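Local atomic coordinates of family 88 glycosyl hydrolase (Bacteroides thetaiotaomicron, PDB entry 5NOA), a protein that probably acts as a polysaccharide lyase that removes rhamnose caps from complex arabinogalactan proteins such as gum arabic, although its sequence resembles family 88 glycoside hydrolases. Residues A[276-287]-A[343-351]. Residues are numbered along the deposited sequence; the frame is centred on the assembly and turned at random.
Sequences RSMLDAQHAPGP and EKAIPGQVV
Residues 283-287 and 347-351 run side by side in the same direction, His283 CA lying 5.2 Å from Pro347 CA, without direct backbone-to-backbone hydrogen bonds. They belong to two loops that link helices of the (alpha/alpha)6 barrel expected for this six-hairpin family: one precedes helix 289-304, the other helix 358-377. Arg276 does most of the joining. Its chain bends at chi3 (-77°), and the guanidinium slots between two methyls, Val351 CG2 over the centre of one face, 3.5 Å from Arg276 CZ, and Ala284 CB on the opposite face nearer the rim. Along the edge, NH1 and NH2 both meet oxygens. Arg276 NH2 bridges the loops, giving one bond across to Gln349 O (2.9 Å), in plane with both groups, and another to Pro285 O in its own loop. Arg276 NH1 makes a salt bridge to Glu343 OE2 (2.9 Å), bent at 139° and reaching the carboxylate from above its plane; Gln339 binds the other oxygen, OE1. Three bonds from two nitrogens, with a methyl over each face, would hold the guanidinium in one orientation. Farther along, the Pro285 ring lies against the chain at Gly348 and Gln349, while Pro347 meets His283 O through a CA-H...O contact and its ring carbon CG. Gly348 sits within the type II turn from Ile346 to Gln349. A water also bridges the loops, donating to Pro285 O and Pro287 O and accepting from Val351 N at 2.8 Å.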
ATOM      1  N   ARG A 276       5.855 -14.399   5.704  1.00  7.59           N
ATOM      2  CA  ARG A 276       6.004 -13.240   6.558  1.00  7.48           C
ATOM      3  C   ARG A 276       7.442 -12.747   6.669  1.00  8.47           C
ATOM      4  O   ARG A 276       7.668 -11.526   6.640  1.00  9.03           O
ATOM      5  CB  ARG A 276       5.379 -13.532   7.938  1.00  7.43           C
ATOM      6  CG  ARG A 276       3.861 -13.538   7.923  1.00  8.04           C
ATOM      7  CD  ARG A 276       3.263 -14.130   9.165  1.00  8.12           C
ATOM      8  NE  ARG A 276       3.372 -15.580   9.116  1.00  8.05           N
ATOM      9  CZ  ARG A 276       3.106 -16.383  10.143  1.00  8.78           C
ATOM     10  NH1 ARG A 276       2.728 -15.880  11.320  1.00 10.85           N
ATOM     11  NH2 ARG A 276       3.198 -17.677  10.005  1.00  9.35           N
ATOM     12  N   SER A 277       8.428 -13.648   6.806  1.00  8.21           N
ATOM     13  CA  SER A 277       9.863 -13.330   6.620  1.00  8.94           C
ATOM     14  C   SER A 277      10.196 -13.791   5.202  1.00  8.65           C
ATOM     15  O   SER A 277      10.201 -14.993   4.906  1.00  9.27           O
ATOM     16  CB  SER A 277      10.735 -14.033   7.652  1.00  9.52           C
ATOM     17  OG  SER A 277      12.070 -13.584   7.605  1.00 10.91           O
ATOM     18  N   MET A 278      10.401 -12.846   4.307  1.00  7.82           N
ATOM     19  CA  MET A 278      10.400 -13.161   2.862  1.00  8.70           C
ATOM     20  C   MET A 278      11.455 -14.170   2.467  1.00  8.84           C
ATOM     21  O   MET A 278      11.218 -14.956   1.556  1.00  9.91           O
ATOM     22  CB  MET A 278      10.641 -11.876   2.071  1.00 10.20           C
ATOM     23  CG  MET A 278       9.506 -10.887   2.178  1.00 11.44           C
ATOM     24  SD  MET A 278       9.886  -9.241   1.476  1.00 10.80           S
ATOM     25  CE  MET A 278       9.993  -9.634  -0.281  1.00 12.36           C
ATOM     26  N   LEU A 279      12.621 -14.117   3.135  1.00  8.43           N
ATOM     27  CA  LEU A 279      13.761 -14.964   2.791  1.00  9.79           C
ATOM     28  C   LEU A 279      13.893 -16.180   3.700  1.00 11.08           C
ATOM     29  O   LEU A 279      14.857 -16.907   3.578  1.00 14.25           O
ATOM     30  CB  LEU A 279      15.055 -14.158   2.811  1.00  9.67           C
ATOM     31  CG  LEU A 279      15.087 -12.903   1.963  1.00 10.27           C
ATOM     32  CD1 LEU A 279      16.461 -12.260   2.021  1.00 10.25           C
ATOM     33  CD2 LEU A 279      14.705 -13.131   0.533  1.00 12.89           C
ATOM     34  N   ASP A 280      12.942 -16.423   4.593  1.00 11.14           N
ATOM     35  CA  ASP A 280      13.047 -17.556   5.513  1.00 11.80           C
ATOM     36  C   ASP A 280      11.672 -18.104   5.791  1.00 11.40           C
ATOM     37  O   ASP A 280      11.010 -17.682   6.745  1.00 10.73           O
ATOM     38  CB  ASP A 280      13.732 -17.139   6.813  1.00 12.75           C
ATOM     39  CG  ASP A 280      14.002 -18.332   7.764  1.00 14.42           C
ATOM     40  OD1 ASP A 280      13.505 -19.439   7.497  1.00 16.40           O
ATOM     41  OD2 ASP A 280      14.678 -18.144   8.807  1.00 16.32           O
ATOM     42  N   ALA A 281      11.233 -19.032   4.937  1.00 11.93           N
ATOM     43  CA  ALA A 281       9.893 -19.604   5.085  1.00 12.79           C
ATOM     44  C   ALA A 281       9.679 -20.296   6.433  1.00 13.79           C
ATOM     45  O   ALA A 281       8.592 -20.241   6.967  1.00 22.65           O
ATOM     46  CB  ALA A 281       9.573 -20.576   3.962  1.00 14.79           C
ATOM     47  N   GLN A 282      10.713 -20.876   7.028  1.00 12.02           N
ATOM     48  CA  GLN A 282      10.531 -21.610   8.292  1.00 14.53           C
ATOM     49  C   GLN A 282      10.408 -20.708   9.500  1.00 13.40           C
ATOM     50  O   GLN A 282       9.897 -21.116  10.536  1.00 14.90           O
ATOM     51  CB  GLN A 282      11.681 -22.610   8.526  1.00 18.22           C
ATOM     52  CG  GLN A 282      11.989 -23.557   7.377  1.00 24.28           C
ATOM     53  CD  GLN A 282      10.759 -24.256   6.862  1.00 30.86           C
ATOM     54  OE1 GLN A 282      10.440 -24.195   5.665  1.00 39.45           O
ATOM     55  NE2 GLN A 282      10.048 -24.927   7.763  1.00 37.77           N
ATOM     56  N   HIS A 283      10.859 -19.472   9.390  1.00 11.44           N
ATOM     57  CA  HIS A 283      10.775 -18.547  10.515  1.00 11.82           C
ATOM     58  C   HIS A 283       9.321 -18.313  10.946  1.00 10.69           C
ATOM     59  O   HIS A 283       9.013 -18.219  12.119  1.00 11.76           O
ATOM     60  CB  HIS A 283      11.514 -17.268  10.091  1.00 12.50           C
ATOM     61  CG  HIS A 283      11.402 -16.134  11.028  1.00 13.04           C
ATOM     62  ND1 HIS A 283      12.358 -15.863  11.971  1.00 16.71           N
ATOM     63  CD2 HIS A 283      10.437 -15.197  11.182  1.00 14.59           C
ATOM     64  CE1 HIS A 283      12.019 -14.777  12.633  1.00 18.68           C
ATOM     65  NE2 HIS A 283      10.861 -14.348  12.165  1.00 18.19           N
ATOM     66  N   ALA A 284       8.451 -18.137   9.971  1.00 10.89           N
ATOM     67  CA  ALA A 284       7.037 -17.876  10.178  1.00 10.89           C
ATOM     68  C   ALA A 284       6.362 -18.482   8.988  1.00  9.26           C
ATOM     69  O   ALA A 284       6.251 -17.873   7.929  1.00 10.15           O
ATOM     70  CB  ALA A 284       6.752 -16.384  10.290  1.00 12.36           C
ATOM     71  N   PRO A 285       5.954 -19.742   9.086  1.00  9.33           N
ATOM     72  CA  PRO A 285       5.609 -20.505   7.876  1.00  9.24           C
ATOM     73  C   PRO A 285       4.252 -20.206   7.281  1.00  8.61           C
ATOM     74  O   PRO A 285       3.370 -19.654   7.929  1.00  9.05           O
ATOM     75  CB  PRO A 285       5.655 -21.971   8.375  1.00 10.34           C
ATOM     76  CG  PRO A 285       5.285 -21.848   9.817  1.00 10.44           C
ATOM     77  CD  PRO A 285       6.004 -20.619  10.267  1.00 10.14           C
ATOM     78  N   GLY A 286       4.101 -20.676   6.064  1.00  9.28           N
ATOM     79  CA  GLY A 286       2.828 -20.776   5.426  1.00  8.98           C
ATOM     80  C   GLY A 286       2.358 -19.496   4.772  1.00  8.76           C
ATOM     81  O   GLY A 286       3.056 -18.447   4.743  1.00  8.69           O
ATOM     82  N   PRO A 287       1.152 -19.548   4.182  1.00  9.73           N
ATOM     83  CA  PRO A 287       0.640 -18.434   3.427  1.00 10.75           C
ATOM     84  C   PRO A 287       0.460 -17.134   4.229  1.00  9.47           C
ATOM     85  O   PRO A 287       0.136 -17.127   5.403  1.00  9.32           O
ATOM     86  CB  PRO A 287      -0.750 -18.897   3.015  1.00 13.42           C
ATOM     87  CG  PRO A 287      -0.943 -20.229   3.469  1.00 14.33           C
ATOM     88  CD  PRO A 287       0.229 -20.696   4.201  1.00 11.53           C
ATOM     89  N   GLU A 343      -0.684  -9.832  15.962  1.00 10.72           N
ATOM     90  CA  GLU A 343      -0.142 -11.179  15.965  1.00 11.06           C
ATOM     91  C   GLU A 343       0.979 -11.437  16.998  1.00 12.84           C
ATOM     92  O   GLU A 343       1.879 -10.636  17.159  1.00 16.72           O
ATOM     93  CB  GLU A 343       0.409 -11.467  14.570  1.00 14.37           C
ATOM     94  CG  GLU A 343       1.003 -12.842  14.393  1.00 15.73           C
ATOM     95  CD  GLU A 343       1.815 -12.939  13.114  1.00 15.74           C
ATOM     96  OE1 GLU A 343       2.954 -12.388  13.045  1.00 20.70           O
ATOM     97  OE2 GLU A 343       1.326 -13.553  12.198  1.00 17.36           O
ATOM     98  N   LYS A 344       0.870 -12.576  17.653  1.00 12.29           N
ATOM     99  CA  LYS A 344       1.902 -13.226  18.446  1.00 12.72           C
ATOM    100  C   LYS A 344       2.194 -14.503  17.667  1.00 11.58           C
ATOM    101  O   LYS A 344       1.250 -15.235  17.359  1.00 12.02           O
ATOM    102  CB  LYS A 344       1.369 -13.602  19.839  1.00 17.38           C
ATOM    103  CG  LYS A 344       1.035 -12.407  20.716  1.00 22.36           C
ATOM    104  CD  LYS A 344      -0.265 -12.613  21.478  1.00 24.59           C
ATOM    105  CE  LYS A 344      -0.546 -11.456  22.411  1.00 22.80           C
ATOM    106  NZ  LYS A 344      -2.011 -11.316  22.567  1.00 20.61           N
ATOM    107  N   ALA A 345       3.453 -14.771  17.308  1.00 11.92           N
ATOM    108  CA  ALA A 345       3.739 -16.001  16.564  1.00 10.42           C
ATOM    109  C   ALA A 345       5.154 -16.456  16.796  1.00 10.59           C
ATOM    110  O   ALA A 345       6.065 -15.664  16.979  1.00 11.85           O
ATOM    111  CB  ALA A 345       3.491 -15.808  15.084  1.00 11.83           C
ATOM    112  N   ILE A 346       5.311 -17.770  16.737  1.00 10.05           N
ATOM    113  CA  ILE A 346       6.597 -18.431  16.842  1.00 10.29           C
ATOM    114  C   ILE A 346       6.722 -19.414  15.683  1.00 10.14           C
ATOM    115  O   ILE A 346       5.728 -19.812  15.071  1.00 10.27           O
ATOM    116  CB  ILE A 346       6.755 -19.150  18.197  1.00 10.81           C
ATOM    117  CG1 ILE A 346       5.653 -20.173  18.430  1.00 10.87           C
ATOM    118  CG2 ILE A 346       6.797 -18.129  19.340  1.00 11.56           C
ATOM    119  CD1 ILE A 346       5.900 -21.092  19.602  1.00 11.92           C
ATOM    120  N   PRO A 347       7.937 -19.869  15.403  1.00 11.24           N
ATOM    121  CA  PRO A 347       8.115 -20.847  14.328  1.00 11.92           C
ATOM    122  C   PRO A 347       7.245 -22.080  14.517  1.00 11.83           C
ATOM    123  O   PRO A 347       7.012 -22.515  15.651  1.00 13.17           O
ATOM    124  CB  PRO A 347       9.587 -21.156  14.395  1.00 13.39           C
ATOM    125  CG  PRO A 347      10.196 -19.912  14.915  1.00 13.46           C
ATOM    126  CD  PRO A 347       9.210 -19.332  15.876  1.00 11.93           C
ATOM    127  N   GLY A 348       6.728 -22.602  13.396  1.00 11.90           N
ATOM    128  CA  GLY A 348       5.838 -23.734  13.398  1.00 13.35           C
ATOM    129  C   GLY A 348       4.396 -23.326  13.218  1.00 13.26           C
ATOM    130  O   GLY A 348       3.585 -24.153  12.882  1.00 19.93           O
ATOM    131  N   GLN A 349       4.068 -22.057  13.450  1.00 10.50           N
ATOM    132  CA  GLN A 349       2.665 -21.619  13.478  1.00  9.11           C
ATOM    133  C   GLN A 349       2.309 -20.843  12.214  1.00  9.26           C
ATOM    134  O   GLN A 349       3.011 -19.944  11.795  1.00 11.01           O
ATOM    135  CB  GLN A 349       2.421 -20.720  14.668  1.00  8.96           C
ATOM    136  CG  GLN A 349       2.659 -21.395  16.014  1.00  8.87           C
ATOM    137  CD  GLN A 349       2.515 -20.434  17.147  1.00  9.20           C
ATOM    138  OE1 GLN A 349       2.727 -19.233  16.978  1.00  9.59           O
ATOM    139  NE2 GLN A 349       2.197 -20.959  18.319  1.00 11.19           N
ATOM    140  N   VAL A 350       1.178 -21.183  11.638  1.00  8.81           N
ATOM    141  CA  VAL A 350       0.671 -20.511  10.465  1.00  9.02           C
ATOM    142  C   VAL A 350      -0.305 -19.399  10.814  1.00  9.33           C
ATOM    143  O   VAL A 350      -0.840 -19.370  11.919  1.00 10.91           O
ATOM    144  CB  VAL A 350       0.071 -21.514   9.496  1.00 11.18           C
ATOM    145  CG1 VAL A 350       1.092 -22.562   9.040  1.00 12.63           C
ATOM    146  CG2 VAL A 350      -1.188 -22.151  10.024  1.00 13.95           C
ATOM    147  N   VAL A 351      -0.568 -18.529   9.859  1.00  8.70           N
ATOM    148  CA  VAL A 351      -1.610 -17.487   9.988  1.00  8.95           C
ATOM    149  C   VAL A 351      -2.970 -18.143   9.946  1.00  9.69           C
ATOM    150  O   VAL A 351      -3.190 -19.103   9.214  1.00 10.60           O
ATOM    151  CB  VAL A 351      -1.444 -16.451   8.858  1.00  9.52           C
ATOM    152  CG1 VAL A 351      -2.546 -15.414   8.916  1.00  9.51           C
ATOM    153  CG2 VAL A 351      -0.097 -15.795   8.938  1.00 11.82           C
TER
HETATM  154  O   HOH W   1       0.797 -17.398  13.290  1.00 13.28           O
HETATM  155  O   HOH W   2       8.324 -23.180  11.070  1.00 16.49           O
HETATM  156  O   HOH W   3       0.707 -18.914   7.373  1.00 12.65           O